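Local coordinates for protein NDP-N-acetyl-D-galactosaminuronic acid dehydrogenase (PDB 3G79) that probably oxidises UDP-N-acetyl-D-mannosamine to the corresponding uronic acid, using two NAD(+) for the two successive steps, at residues 188-191 with 192-196; 291-294 with 295-299; 329-332 with 333-336; 377-380 with 381-385. All blocks are in the same frame, centred on the assembly; numbering follows the deposited sequence.

Interaction 1: 188-191 with 192-196; sequences LLKN and IREHD
Leu188 and Ile192 join in a nearly linear helical bond, Ile192 N to Leu188 O at 3.2 Å with an N-H...O angle of 175°, and one residue further on Arg193 N bonds to Leu189 O in the same i to i+4 pattern. The helix then ends: His195 is the first residue to leave helical geometry, and the bond from its N to Asn191 O is less certain because that oxygen is crowded in the model. The side chains of Asn191 and His195 run side by side. With CG of each anti to its carbonyl carbon (chi1 about -75° in both), the amide and the imidazole lie stacked, their planes 16° apart. On the same face, Asn191 CA lies over the ring centre, 3.9 Å from the His195 centroid, a CH-pi contact, while the amide stacks nearer NE2. Asn191 ND2 comes within 3.4 Å of His195 NE2, but the angle is poor for a hydrogen bond. The amide's other end is held: OD1 accepts from Met184 N. Arg193 NH1 lies beside Leu189 CD2 at 3.8 Å, and the Glu194 carboxylate rests against Lys190 CB. Ile192 packs on Pro32 and Leu36 of helix 30-39 in the NAD-binding domain. Lys190 NZ and Glu194 OE2 stay 4.7 Å apart, too far for a salt bridge, so their charges attract at most diffusely, while stacking and the Met184 bond fix the amide.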
ATOM      1  N   LEU A 188     -25.186  -9.963   7.186  1.00 49.60           N
ATOM      2  CA  LEU A 188     -24.873 -10.067   8.634  1.00 48.04           C
ATOM      3  C   LEU A 188     -24.390 -11.466   9.082  1.00 46.84           C
ATOM      4  O   LEU A 188     -23.281 -11.616   9.618  1.00 47.24           O
ATOM      5  CB  LEU A 188     -26.046  -9.582   9.510  1.00 47.08           C
ATOM      6  CG  LEU A 188     -26.070  -8.206  10.225  1.00 62.10           C
ATOM      7  CD1 LEU A 188     -25.268  -7.141   9.552  1.00 46.83           C
ATOM      8  CD2 LEU A 188     -27.494  -7.670  10.448  1.00 46.95           C
ATOM      9  N   LEU A 189     -25.224 -12.475   8.859  1.00 44.80           N
ATOM     10  CA  LEU A 189     -24.892 -13.836   9.220  1.00 43.27           C
ATOM     11  C   LEU A 189     -23.562 -14.359   8.661  1.00 43.32           C
ATOM     12  O   LEU A 189     -22.805 -14.984   9.405  1.00 42.90           O
ATOM     13  CB  LEU A 189     -26.040 -14.773   8.887  1.00 42.56           C
ATOM     14  CG  LEU A 189     -27.086 -14.960   9.973  1.00 34.34           C
ATOM     15  CD1 LEU A 189     -27.676 -13.650  10.416  1.00 43.00           C
ATOM     16  CD2 LEU A 189     -28.202 -15.926   9.516  1.00 43.10           C
ATOM     17  N   LYS A 190     -23.254 -14.107   7.389  1.00 43.65           N
ATOM     18  CA  LYS A 190     -22.027 -14.690   6.852  1.00 45.76           C
ATOM     19  C   LYS A 190     -20.800 -13.891   7.173  1.00 45.38           C
ATOM     20  O   LYS A 190     -19.711 -14.463   7.272  1.00 45.40           O
ATOM     21  CB  LYS A 190     -22.072 -15.065   5.350  1.00 48.28           C
ATOM     22  CG  LYS A 190     -22.736 -14.092   4.391  1.00 53.59           C
ATOM     23  CD  LYS A 190     -23.282 -14.872   3.181  1.00 51.27           C
ATOM     24  CE  LYS A 190     -24.173 -16.067   3.628  1.00 53.77           C
ATOM     25  NZ  LYS A 190     -24.415 -17.100   2.549  1.00 52.67           N
ATOM     26  N   ASN A 191     -20.965 -12.581   7.327  1.00 44.91           N
ATOM     27  CA  ASN A 191     -19.853 -11.736   7.783  1.00 44.80           C
ATOM     28  C   ASN A 191     -19.332 -12.217   9.144  1.00 44.16           C
ATOM     29  O   ASN A 191     -18.155 -12.517   9.291  1.00 44.69           O
ATOM     30  CB  ASN A 191     -20.267 -10.260   7.854  1.00 44.91           C
ATOM     31  CG  ASN A 191     -20.356  -9.596   6.482  1.00 48.79           C
ATOM     32  OD1 ASN A 191     -20.679  -8.423   6.396  1.00 44.34           O
ATOM     33  ND2 ASN A 191     -20.062 -10.336   5.421  1.00 44.27           N
ATOM     34  N   ILE A 192     -20.223 -12.307  10.129  1.00 42.47           N
ATOM     35  CA  ILE A 192     -19.849 -12.801  11.444  1.00 40.53           C
ATOM     36  C   ILE A 192     -19.217 -14.202  11.357  1.00 39.15           C
ATOM     37  O   ILE A 192     -18.245 -14.479  12.056  1.00 39.93           O
ATOM     38  CB  ILE A 192     -21.060 -12.836  12.396  1.00 40.42           C
ATOM     39  CG1 ILE A 192     -21.763 -11.462  12.441  1.00 38.87           C
ATOM     40  CG2 ILE A 192     -20.636 -13.362  13.786  1.00 38.89           C
ATOM     41  CD1 ILE A 192     -22.965 -11.423  13.284  1.00 39.47           C
ATOM     42  N   ARG A 193     -19.759 -15.066  10.499  1.00 36.60           N
ATOM     43  CA  ARG A 193     -19.292 -16.454  10.364  1.00 34.20           C
ATOM     44  C   ARG A 193     -18.019 -16.615   9.537  1.00 32.94           C
ATOM     45  O   ARG A 193     -17.208 -17.462   9.851  1.00 32.15           O
ATOM     46  CB  ARG A 193     -20.349 -17.328   9.683  1.00 33.25           C
ATOM     47  CG  ARG A 193     -21.566 -17.647  10.516  1.00 27.95           C
ATOM     48  CD  ARG A 193     -22.692 -18.301   9.680  1.00 32.83           C
ATOM     49  NE  ARG A 193     -23.623 -19.001  10.548  1.00 26.35           N
ATOM     50  CZ  ARG A 193     -24.925 -19.146  10.325  1.00 33.45           C
ATOM     51  NH1 ARG A 193     -25.477 -18.624   9.241  1.00 26.32           N
ATOM     52  NH2 ARG A 193     -25.678 -19.830  11.180  1.00 25.15           N
ATOM     53  N   GLU A 194     -17.875 -15.851   8.455  1.00 33.24           N
ATOM     54  CA  GLU A 194     -16.778 -16.088   7.488  1.00 33.55           C
ATOM     55  C   GLU A 194     -15.602 -15.100   7.637  1.00 35.61           C
ATOM     56  O   GLU A 194     -14.449 -15.431   7.331  1.00 36.64           O
ATOM     57  CB  GLU A 194     -17.311 -16.143   6.063  1.00 31.76           C
ATOM     58  CG  GLU A 194     -18.377 -17.266   5.861  1.00 32.35           C
ATOM     59  CD  GLU A 194     -19.236 -17.146   4.618  1.00 30.99           C
ATOM     60  OE1 GLU A 194     -19.007 -16.228   3.806  1.00 32.87           O
ATOM     61  OE2 GLU A 194     -20.165 -17.983   4.438  1.00 32.88           O
ATOM     62  N   HIS A 195     -15.886 -13.909   8.146  1.00 34.80           N
ATOM     63  CA  HIS A 195     -14.845 -12.957   8.448  1.00 34.99           C
ATOM     64  C   HIS A 195     -14.001 -13.419   9.649  1.00 34.01           C
ATOM     65  O   HIS A 195     -14.542 -13.801  10.686  1.00 34.08           O
ATOM     66  CB  HIS A 195     -15.483 -11.603   8.747  1.00 36.81           C
ATOM     67  CG  HIS A 195     -16.017 -10.882   7.540  1.00 41.03           C
ATOM     68  ND1 HIS A 195     -16.109 -11.463   6.282  1.00 38.89           N
ATOM     69  CD2 HIS A 195     -16.485  -9.615   7.404  1.00 38.43           C
ATOM     70  CE1 HIS A 195     -16.598 -10.579   5.427  1.00 39.80           C
ATOM     71  NE2 HIS A 195     -16.839  -9.454   6.081  1.00 40.41           N
ATOM     72  N   ASP A 196     -12.682 -13.407   9.506  1.00 33.24           N
ATOM     73  CA  ASP A 196     -11.791 -13.616  10.639  1.00 33.36           C
ATOM     74  C   ASP A 196     -12.174 -12.598  11.664  1.00 34.04           C
ATOM     75  O   ASP A 196     -12.647 -11.532  11.315  1.00 34.87           O
ATOM     76  CB  ASP A 196     -10.331 -13.412  10.242  1.00 34.07           C
ATOM     77  CG  ASP A 196      -9.807 -14.517   9.335  1.00 44.02           C
ATOM     78  OD1 ASP A 196      -8.844 -14.247   8.605  1.00 34.90           O
ATOM     79  OD2 ASP A 196     -10.348 -15.648   9.338  1.00 34.91           O
TER

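Interaction 2: 291-294 with 295-299; sequences GHCL and TKDTY
The first turn of helix 293-305, in the central domain, folds Thr295 and Lys296 back onto Gly291 and His292. Thr295 OG1 stands between two carbonyls, 2.7 Å from Gly291 O and 3.0 Å from His292 O; its single proton can serve either oxygen, and the geometry does not settle which. The small chi1 of 50° places this hydroxyl between its own backbone N and carbonyl carbon, turned back toward the loop that leads into the helix. Gly291 O has a second partner, Asn372 ND2. The sequence Gly-His-Cys-Leu-Thr-Lys-Asp matches the cysteine signature of the UDP-glucose/GDP-mannose dehydrogenase family, and Cys293 probably corresponds to the cysteine that acts as nucleophile in its relatives. Here Cys293 O anchors the turn by accepting two bonds: Asp297 N approaches it at 2.9 Å, whereas Lys296 N, at 3.0 Å, lies 52° out of the carbonyl plane. The Lys296 side chain bends repeatedly and travels alongside His292, passing His292 O with CD at 3.4 Å before NZ donates to His292 ND1 at 3.1 Å. ND1 accepts, though the ammonium comes in 31° out of the imidazole plane. The carboxylate of Asp297 comes near Cys293 CB with OD2 at 4.0 Å, and that same oxygen accepts a hydrogen bond from Asn239 ND2 on helix 228-258, which also packs against the Cys293 side chain.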
ATOM      1  N   GLY A 291     -16.903   9.339   4.068  1.00 37.40           N
ATOM      2  CA  GLY A 291     -17.228   8.327   5.099  1.00 39.19           C
ATOM      3  C   GLY A 291     -16.802   8.772   6.483  1.00 42.18           C
ATOM      4  O   GLY A 291     -16.373   9.916   6.664  1.00 44.56           O
ATOM      5  N   HIS A 292     -16.925   7.903   7.481  1.00 42.64           N
ATOM      6  CA  HIS A 292     -16.486   8.251   8.820  1.00 42.93           C
ATOM      7  C   HIS A 292     -15.087   7.739   9.052  1.00 42.16           C
ATOM      8  O   HIS A 292     -14.150   8.517   9.264  1.00 42.02           O
ATOM      9  CB  HIS A 292     -17.412   7.674   9.876  1.00 44.68           C
ATOM     10  CG  HIS A 292     -18.743   8.327   9.914  1.00 47.92           C
ATOM     11  ND1 HIS A 292     -18.896   9.683  10.124  1.00 47.07           N
ATOM     12  CD2 HIS A 292     -19.993   7.819   9.773  1.00 46.78           C
ATOM     13  CE1 HIS A 292     -20.186   9.985  10.103  1.00 47.85           C
ATOM     14  NE2 HIS A 292     -20.873   8.872   9.895  1.00 48.29           N
ATOM     15  N   CYS A 293     -14.976   6.411   9.021  1.00 41.36           N
ATOM     16  CA  CYS A 293     -13.728   5.664   9.264  1.00 39.75           C
ATOM     17  C   CYS A 293     -12.536   6.257   8.520  1.00 37.73           C
ATOM     18  O   CYS A 293     -11.664   6.832   9.136  1.00 37.24           O
ATOM     19  CB  CYS A 293     -13.930   4.175   8.916  1.00 39.34           C
ATOM     20  SG  CYS A 293     -15.071   3.397  10.092  1.00 61.58           S
ATOM     21  N   LEU A 294     -12.565   6.154   7.199  1.00 36.68           N
ATOM     22  CA  LEU A 294     -11.524   6.644   6.311  1.00 36.33           C
ATOM     23  C   LEU A 294     -11.052   8.077   6.537  1.00 34.86           C
ATOM     24  O   LEU A 294      -9.899   8.374   6.276  1.00 34.98           O
ATOM     25  CB  LEU A 294     -11.984   6.487   4.850  1.00 37.33           C
ATOM     26  CG  LEU A 294     -11.647   5.191   4.131  1.00 48.95           C
ATOM     27  CD1 LEU A 294     -12.274   5.156   2.735  1.00 38.34           C
ATOM     28  CD2 LEU A 294     -10.138   5.047   4.028  1.00 38.24           C
ATOM     29  N   THR A 295     -11.946   8.964   6.986  1.00 33.56           N
ATOM     30  CA  THR A 295     -11.610  10.370   7.213  1.00 32.33           C
ATOM     31  C   THR A 295     -11.181  10.666   8.673  1.00 32.80           C
ATOM     32  O   THR A 295     -10.627  11.713   8.966  1.00 33.38           O
ATOM     33  CB  THR A 295     -12.812  11.328   6.830  1.00 32.64           C
ATOM     34  OG1 THR A 295     -14.033  10.899   7.441  1.00 35.03           O
ATOM     35  CG2 THR A 295     -13.049  11.380   5.346  1.00 34.96           C
ATOM     36  N   LYS A 296     -11.425   9.753   9.600  1.00 32.91           N
ATOM     37  CA  LYS A 296     -11.335  10.107  11.016  1.00 33.16           C
ATOM     38  C   LYS A 296     -10.394   9.238  11.792  1.00 32.19           C
ATOM     39  O   LYS A 296      -9.881   9.641  12.828  1.00 33.04           O
ATOM     40  CB  LYS A 296     -12.704  10.053  11.677  1.00 34.19           C
ATOM     41  CG  LYS A 296     -13.382  11.349  11.629  1.00 45.54           C
ATOM     42  CD  LYS A 296     -14.801  11.198  11.173  1.00 38.55           C
ATOM     43  CE  LYS A 296     -15.717  10.625  12.251  1.00 46.58           C
ATOM     44  NZ  LYS A 296     -17.059  11.265  12.114  1.00 40.45           N
ATOM     45  N   ASP A 297     -10.185   8.035  11.305  1.00 31.20           N
ATOM     46  CA  ASP A 297      -9.417   7.071  12.039  1.00 31.17           C
ATOM     47  C   ASP A 297      -7.988   7.541  12.275  1.00 29.81           C
ATOM     48  O   ASP A 297      -7.441   7.253  13.312  1.00 30.37           O
ATOM     49  CB  ASP A 297      -9.470   5.676  11.350  1.00 32.71           C
ATOM     50  CG  ASP A 297     -10.753   4.876  11.709  1.00 55.85           C
ATOM     51  OD1 ASP A 297     -11.667   5.437  12.362  1.00 33.81           O
ATOM     52  OD2 ASP A 297     -10.850   3.675  11.361  1.00 33.14           O
ATOM     53  N   THR A 298      -7.361   8.276  11.365  1.00 28.40           N
ATOM     54  CA  THR A 298      -5.948   8.461  11.612  1.00 27.95           C
ATOM     55  C   THR A 298      -5.749   9.441  12.732  1.00 28.08           C
ATOM     56  O   THR A 298      -4.730   9.402  13.383  1.00 29.06           O
ATOM     57  CB  THR A 298      -5.047   8.777  10.364  1.00 28.01           C
ATOM     58  OG1 THR A 298      -4.594  10.138  10.381  1.00 30.54           O
ATOM     59  CG2 THR A 298      -5.682   8.460   9.070  1.00 28.53           C
ATOM     60  N   TYR A 299      -6.733  10.306  12.969  1.00 27.73           N
ATOM     61  CA  TYR A 299      -6.700  11.201  14.138  1.00 27.69           C
ATOM     62  C   TYR A 299      -6.813  10.415  15.400  1.00 27.69           C
ATOM     63  O   TYR A 299      -6.167  10.773  16.371  1.00 27.90           O
ATOM     64  CB  TYR A 299      -7.732  12.355  14.074  1.00 26.80           C
ATOM     65  CG  TYR A 299      -7.535  13.150  12.805  1.00 30.53           C
ATOM     66  CD1 TYR A 299      -6.315  13.805  12.542  1.00 26.34           C
ATOM     67  CD2 TYR A 299      -8.520  13.162  11.818  1.00 26.81           C
ATOM     68  CE1 TYR A 299      -6.123  14.518  11.333  1.00 30.27           C
ATOM     69  CE2 TYR A 299      -8.339  13.855  10.621  1.00 30.29           C
ATOM     70  CZ  TYR A 299      -7.138  14.525  10.382  1.00 26.26           C
ATOM     71  OH  TYR A 299      -6.985  15.156   9.184  1.00 29.60           O
TER

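Interaction 3: 329-332 with 333-336; sequences NDFM and PAHM
Phe331 and His335 meet one helical turn apart, joined by a bond of 2.9 Å from His335 N to Phe331 O. The tight side of the contact holds the buried Met332, Pro333 and His335, pressed between this turn and its neighbours; Met332 CB lies 3.6 Å from Pro333 CD simply through their peptide linkage. The proline nitrogen has no hydrogen to give, and Pro333 CD faces Asn329 O at 3.9 Å where an ordinary helix would carry a bond. The helix is kinked here, and i to i+4 bonding resumes with His335 and continues with Met336 N to Met332 O at 2.8 Å. Asp330 marks the solvent side, exposed and paired with Arg326. The Phe331 ring, its CG anti to the backbone N (chi1 179°), folds forward along the helix, where CE1 meets Ala334 CB at 3.9 Å and CE2 meets His335 CB at 3.8 Å; Asp313 of the second subunit also packs on it. The buried imidazole of His335 is gripped at both nitrogens, by Glu257 and by Asp313 of the second subunit; two carboxylates would probably favour its protonated form. Helix 228-258 supports Met332 and His335, and helix 375-385 packs on Pro333 and Met336.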
ATOM      1  N   ASN A 329      -5.788  13.656   0.288  1.00 27.44           N
ATOM      2  CA  ASN A 329      -7.174  13.310   0.065  1.00 27.78           C
ATOM      3  C   ASN A 329      -8.190  14.451   0.315  1.00 28.88           C
ATOM      4  O   ASN A 329      -9.173  14.565  -0.440  1.00 28.88           O
ATOM      5  CB  ASN A 329      -7.504  12.061   0.878  1.00 28.20           C
ATOM      6  CG  ASN A 329      -6.821  10.795   0.327  1.00 48.70           C
ATOM      7  OD1 ASN A 329      -6.403  10.740  -0.844  1.00 29.60           O
ATOM      8  ND2 ASN A 329      -6.713   9.767   1.174  1.00 29.95           N
ATOM      9  N   ASP A 330      -7.947  15.295   1.335  1.00 29.49           N
ATOM     10  CA  ASP A 330      -8.773  16.503   1.582  1.00 29.82           C
ATOM     11  C   ASP A 330      -8.618  17.536   0.472  1.00 28.64           C
ATOM     12  O   ASP A 330      -9.494  18.398   0.324  1.00 29.40           O
ATOM     13  CB  ASP A 330      -8.468  17.223   2.933  1.00 30.44           C
ATOM     14  CG  ASP A 330      -9.076  16.526   4.183  1.00 22.98           C
ATOM     15  OD1 ASP A 330      -9.980  15.697   4.064  1.00 30.34           O
ATOM     16  OD2 ASP A 330      -8.617  16.824   5.317  1.00 31.51           O
ATOM     17  N   PHE A 331      -7.531  17.449  -0.299  1.00 26.48           N
ATOM     18  CA  PHE A 331      -7.246  18.438  -1.317  1.00 26.58           C
ATOM     19  C   PHE A 331      -8.016  18.233  -2.595  1.00 26.93           C
ATOM     20  O   PHE A 331      -8.248  19.175  -3.356  1.00 28.78           O
ATOM     21  CB  PHE A 331      -5.756  18.433  -1.649  1.00 27.74           C
ATOM     22  CG  PHE A 331      -5.365  19.409  -2.723  1.00 28.92           C
ATOM     23  CD1 PHE A 331      -5.550  20.795  -2.541  1.00 27.61           C
ATOM     24  CD2 PHE A 331      -4.794  18.958  -3.906  1.00 27.20           C
ATOM     25  CE1 PHE A 331      -5.154  21.710  -3.529  1.00 28.57           C
ATOM     26  CE2 PHE A 331      -4.415  19.862  -4.901  1.00 28.27           C
ATOM     27  CZ  PHE A 331      -4.584  21.237  -4.714  1.00 26.91           C
ATOM     28  N   MET A 332      -8.411  16.998  -2.844  1.00 25.80           N
ATOM     29  CA  MET A 332      -8.941  16.627  -4.122  1.00 24.36           C
ATOM     30  C   MET A 332     -10.170  17.430  -4.542  1.00 26.92           C
ATOM     31  O   MET A 332     -10.271  17.769  -5.725  1.00 29.68           O
ATOM     32  CB  MET A 332      -9.111  15.111  -4.217  1.00 21.77           C
ATOM     33  CG  MET A 332      -7.751  14.376  -4.024  1.00 28.74           C
ATOM     34  SD  MET A 332      -6.446  14.881  -5.173  1.00 17.04           S
ATOM     35  CE  MET A 332      -5.035  14.259  -4.367  1.00 29.39           C
ATOM     36  N   PRO A 333     -11.099  17.758  -3.601  1.00 25.43           N
ATOM     37  CA  PRO A 333     -12.113  18.738  -3.984  1.00 25.02           C
ATOM     38  C   PRO A 333     -11.565  20.059  -4.494  1.00 25.08           C
ATOM     39  O   PRO A 333     -12.078  20.549  -5.509  1.00 26.24           O
ATOM     40  CB  PRO A 333     -12.933  18.943  -2.688  1.00 24.30           C
ATOM     41  CG  PRO A 333     -12.951  17.625  -2.140  1.00 22.98           C
ATOM     42  CD  PRO A 333     -11.492  17.098  -2.345  1.00 24.64           C
ATOM     43  N   ALA A 334     -10.555  20.624  -3.836  1.00 24.32           N
ATOM     44  CA  ALA A 334      -9.943  21.861  -4.336  1.00 24.91           C
ATOM     45  C   ALA A 334      -9.282  21.612  -5.699  1.00 26.53           C
ATOM     46  O   ALA A 334      -9.347  22.480  -6.575  1.00 27.91           O
ATOM     47  CB  ALA A 334      -8.940  22.504  -3.336  1.00 22.61           C
ATOM     48  N   HIS A 335      -8.717  20.424  -5.894  1.00 25.94           N
ATOM     49  CA  HIS A 335      -8.113  20.121  -7.173  1.00 26.53           C
ATOM     50  C   HIS A 335      -9.169  20.057  -8.276  1.00 28.80           C
ATOM     51  O   HIS A 335      -8.923  20.514  -9.425  1.00 28.72           O
ATOM     52  CB  HIS A 335      -7.266  18.842  -7.134  1.00 25.52           C
ATOM     53  CG  HIS A 335      -6.675  18.494  -8.459  1.00 24.04           C
ATOM     54  ND1 HIS A 335      -5.698  19.263  -9.067  1.00 25.97           N
ATOM     55  CD2 HIS A 335      -6.972  17.507  -9.333  1.00 24.30           C
ATOM     56  CE1 HIS A 335      -5.390  18.733 -10.239  1.00 24.11           C
ATOM     57  NE2 HIS A 335      -6.152  17.671 -10.422  1.00 24.03           N
ATOM     58  N   MET A 336     -10.350  19.524  -7.925  1.00 29.85           N
ATOM     59  CA  MET A 336     -11.460  19.380  -8.878  1.00 29.85           C
ATOM     60  C   MET A 336     -11.881  20.751  -9.309  1.00 30.23           C
ATOM     61  O   MET A 336     -11.954  21.024 -10.513  1.00 30.67           O
ATOM     62  CB  MET A 336     -12.642  18.591  -8.282  1.00 30.30           C
ATOM     63  CG  MET A 336     -12.503  17.050  -8.385  1.00 32.19           C
ATOM     64  SD  MET A 336     -12.867  16.367 -10.043  1.00 31.50           S
ATOM     65  CE  MET A 336     -11.204  16.070 -10.456  1.00 33.05           C
TER

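Interaction 4: 377-380 with 381-385; sequences PYRD and LCLKA
Arg379 and Leu383 meet on helix 375-385, which links strands 355-359 and 388-392 in a beta-alpha-beta unit of the UDP-binding domain. The backbone between them is regular helix, with Leu383 N bonded to Arg379 O at 3.2 Å. From CB the arginine chain sets off anti to its backbone N (chi1 173°) and stays extended as far as NE. CG is the first atom to meet its neighbour, 3.8 Å from Leu383 CD1. CD then carries the chain past the methyl, and NE returns to it at 3.7 Å. At this point the guanidinium swings broadside (chi4 -94°), which brings its face over the leucine. CZ approaches Leu383 CD1 to 3.4 Å, with NH1 and NH2 nearly as close on either side of it, so that the methyl sits centrally over one face of the flat cation. The contact is dispersive. Along its way the same side chain also packs on Met358 and Val391, one from each flanking strand, as well as on Trp361 and Val402. A second pair forms where the helix is more deeply buried: Tyr378, which reaches Val356 and Met358 on the sheet, meets Cys382 in a sulfur-aromatic contact. The sulfur lies 4.0 Å from the ring centroid and 40° off the ring normal, an oblique approach. Its nearest ring atom is Tyr378 CE2, just 3.3 Å from Cys382 SG.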
ATOM      1  N   PRO A 377     -17.448  20.006   0.036  1.00 29.15           N
ATOM      2  CA  PRO A 377     -16.498  21.127  -0.097  1.00 28.92           C
ATOM      3  C   PRO A 377     -16.347  21.641  -1.527  1.00 29.00           C
ATOM      4  O   PRO A 377     -16.035  22.802  -1.698  1.00 30.17           O
ATOM      5  CB  PRO A 377     -15.179  20.569   0.444  1.00 28.21           C
ATOM      6  CG  PRO A 377     -15.305  19.075   0.312  1.00 35.13           C
ATOM      7  CD  PRO A 377     -16.769  18.776   0.511  1.00 29.16           C
ATOM      8  N   TYR A 378     -16.587  20.807  -2.536  1.00 28.81           N
ATOM      9  CA  TYR A 378     -16.521  21.258  -3.927  1.00 28.72           C
ATOM     10  C   TYR A 378     -17.657  22.204  -4.220  1.00 29.61           C
ATOM     11  O   TYR A 378     -17.436  23.315  -4.718  1.00 29.91           O
ATOM     12  CB  TYR A 378     -16.561  20.100  -4.908  1.00 28.32           C
ATOM     13  CG  TYR A 378     -16.579  20.583  -6.357  1.00 27.25           C
ATOM     14  CD1 TYR A 378     -15.413  20.549  -7.161  1.00 28.22           C
ATOM     15  CD2 TYR A 378     -17.768  21.075  -6.937  1.00 28.31           C
ATOM     16  CE1 TYR A 378     -15.448  21.001  -8.478  1.00 25.56           C
ATOM     17  CE2 TYR A 378     -17.798  21.516  -8.220  1.00 25.72           C
ATOM     18  CZ  TYR A 378     -16.631  21.498  -8.999  1.00 27.79           C
ATOM     19  OH  TYR A 378     -16.708  21.952 -10.317  1.00 25.13           O
ATOM     20  N   ARG A 379     -18.877  21.768  -3.917  1.00 30.65           N
ATOM     21  CA  ARG A 379     -20.044  22.617  -4.112  1.00 31.89           C
ATOM     22  C   ARG A 379     -19.840  23.967  -3.441  1.00 32.74           C
ATOM     23  O   ARG A 379     -20.218  25.009  -3.993  1.00 33.99           O
ATOM     24  CB  ARG A 379     -21.319  21.940  -3.595  1.00 32.32           C
ATOM     25  CG  ARG A 379     -22.534  22.836  -3.620  1.00 21.18           C
ATOM     26  CD  ARG A 379     -23.739  22.146  -3.075  1.00 32.64           C
ATOM     27  NE  ARG A 379     -24.861  23.044  -3.047  1.00 20.75           N
ATOM     28  CZ  ARG A 379     -25.255  23.801  -2.017  1.00 33.88           C
ATOM     29  NH1 ARG A 379     -24.609  23.827  -0.846  1.00 21.62           N
ATOM     30  NH2 ARG A 379     -26.321  24.576  -2.176  1.00 21.77           N
ATOM     31  N   ASP A 380     -19.201  23.954  -2.280  1.00 32.68           N
ATOM     32  CA  ASP A 380     -18.984  25.176  -1.524  1.00 33.97           C
ATOM     33  C   ASP A 380     -18.033  26.161  -2.175  1.00 33.87           C
ATOM     34  O   ASP A 380     -18.292  27.378  -2.140  1.00 34.17           O
ATOM     35  CB  ASP A 380     -18.588  24.853  -0.076  1.00 35.92           C
ATOM     36  CG  ASP A 380     -19.809  24.558   0.800  1.00 53.71           C
ATOM     37  OD1 ASP A 380     -20.932  24.958   0.416  1.00 36.44           O
ATOM     38  OD2 ASP A 380     -19.659  23.934   1.869  1.00 37.57           O
ATOM     39  N   LEU A 381     -16.950  25.644  -2.774  1.00 33.52           N
ATOM     40  CA  LEU A 381     -16.017  26.453  -3.568  1.00 33.47           C
ATOM     41  C   LEU A 381     -16.696  27.140  -4.748  1.00 34.86           C
ATOM     42  O   LEU A 381     -16.458  28.331  -5.012  1.00 36.01           O
ATOM     43  CB  LEU A 381     -14.831  25.614  -4.053  1.00 33.33           C
ATOM     44  CG  LEU A 381     -13.844  25.179  -2.947  1.00 36.28           C
ATOM     45  CD1 LEU A 381     -12.931  24.063  -3.417  1.00 33.60           C
ATOM     46  CD2 LEU A 381     -13.038  26.351  -2.306  1.00 32.64           C
ATOM     47  N   CYS A 382     -17.570  26.435  -5.450  1.00 34.80           N
ATOM     48  CA  CYS A 382     -18.213  27.072  -6.578  1.00 35.93           C
ATOM     49  C   CYS A 382     -19.145  28.210  -6.174  1.00 37.54           C
ATOM     50  O   CYS A 382     -19.155  29.258  -6.810  1.00 37.73           O
ATOM     51  CB  CYS A 382     -18.996  26.069  -7.364  1.00 35.99           C
ATOM     52  SG  CYS A 382     -17.963  24.757  -7.894  1.00 40.13           S
ATOM     53  N   LEU A 383     -19.915  27.988  -5.111  1.00 37.90           N
ATOM     54  CA  LEU A 383     -20.940  28.917  -4.672  1.00 37.20           C
ATOM     55  C   LEU A 383     -20.332  30.239  -4.193  1.00 38.97           C
ATOM     56  O   LEU A 383     -20.950  31.307  -4.323  1.00 40.01           O
ATOM     57  CB  LEU A 383     -21.813  28.257  -3.596  1.00 35.03           C
ATOM     58  CG  LEU A 383     -22.900  27.303  -4.125  1.00 33.30           C
ATOM     59  CD1 LEU A 383     -23.451  26.455  -3.025  1.00 33.62           C
ATOM     60  CD2 LEU A 383     -24.063  28.056  -4.817  1.00 33.47           C
ATOM     61  N   LYS A 384     -19.103  30.174  -3.698  1.00 39.53           N
ATOM     62  CA  LYS A 384     -18.457  31.347  -3.137  1.00 40.09           C
ATOM     63  C   LYS A 384     -17.879  32.179  -4.249  1.00 39.09           C
ATOM     64  O   LYS A 384     -17.866  33.407  -4.180  1.00 39.29           O
ATOM     65  CB  LYS A 384     -17.324  30.916  -2.213  1.00 41.52           C
ATOM     66  CG  LYS A 384     -17.314  31.607  -0.838  1.00 52.92           C
ATOM     67  CD  LYS A 384     -16.059  31.175  -0.104  1.00 43.55           C
ATOM     68  CE  LYS A 384     -14.857  31.935  -0.648  1.00 53.11           C
ATOM     69  NZ  LYS A 384     -13.751  30.985  -0.915  1.00 44.74           N
ATOM     70  N   ALA A 385     -17.371  31.491  -5.261  1.00 37.98           N
ATOM     71  CA  ALA A 385     -16.774  32.138  -6.417  1.00 36.90           C
ATOM     72  C   ALA A 385     -17.810  32.888  -7.270  1.00 35.90           C
ATOM     73  O   ALA A 385     -17.440  33.711  -8.104  1.00 35.76           O
ATOM     74  CB  ALA A 385     -15.967  31.122  -7.263  1.00 36.57           C
TER

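All four contacts are local and follow one another in series, so none encloses a long loop, nests in another or crosses one. Interaction 1 comes first, at the end of a short helix in the NAD-binding domain. Interaction 2 starts a helix of the central domain, its centre about 23 Å from that of interaction 1. Helix 321-345, next in the chain after helix 293-305, carries interaction 3, whose nearest atoms approach interaction 2 to about 5 Å without touching. Interaction 4 lies in the UDP-binding domain and packs directly on interaction 3: Met336 CB meets Tyr378 CD1 at 3.6 Å, and Pro333 CG meets Pro377 CG at 3.7 Å, joining helix 321-345 to helix 375-385.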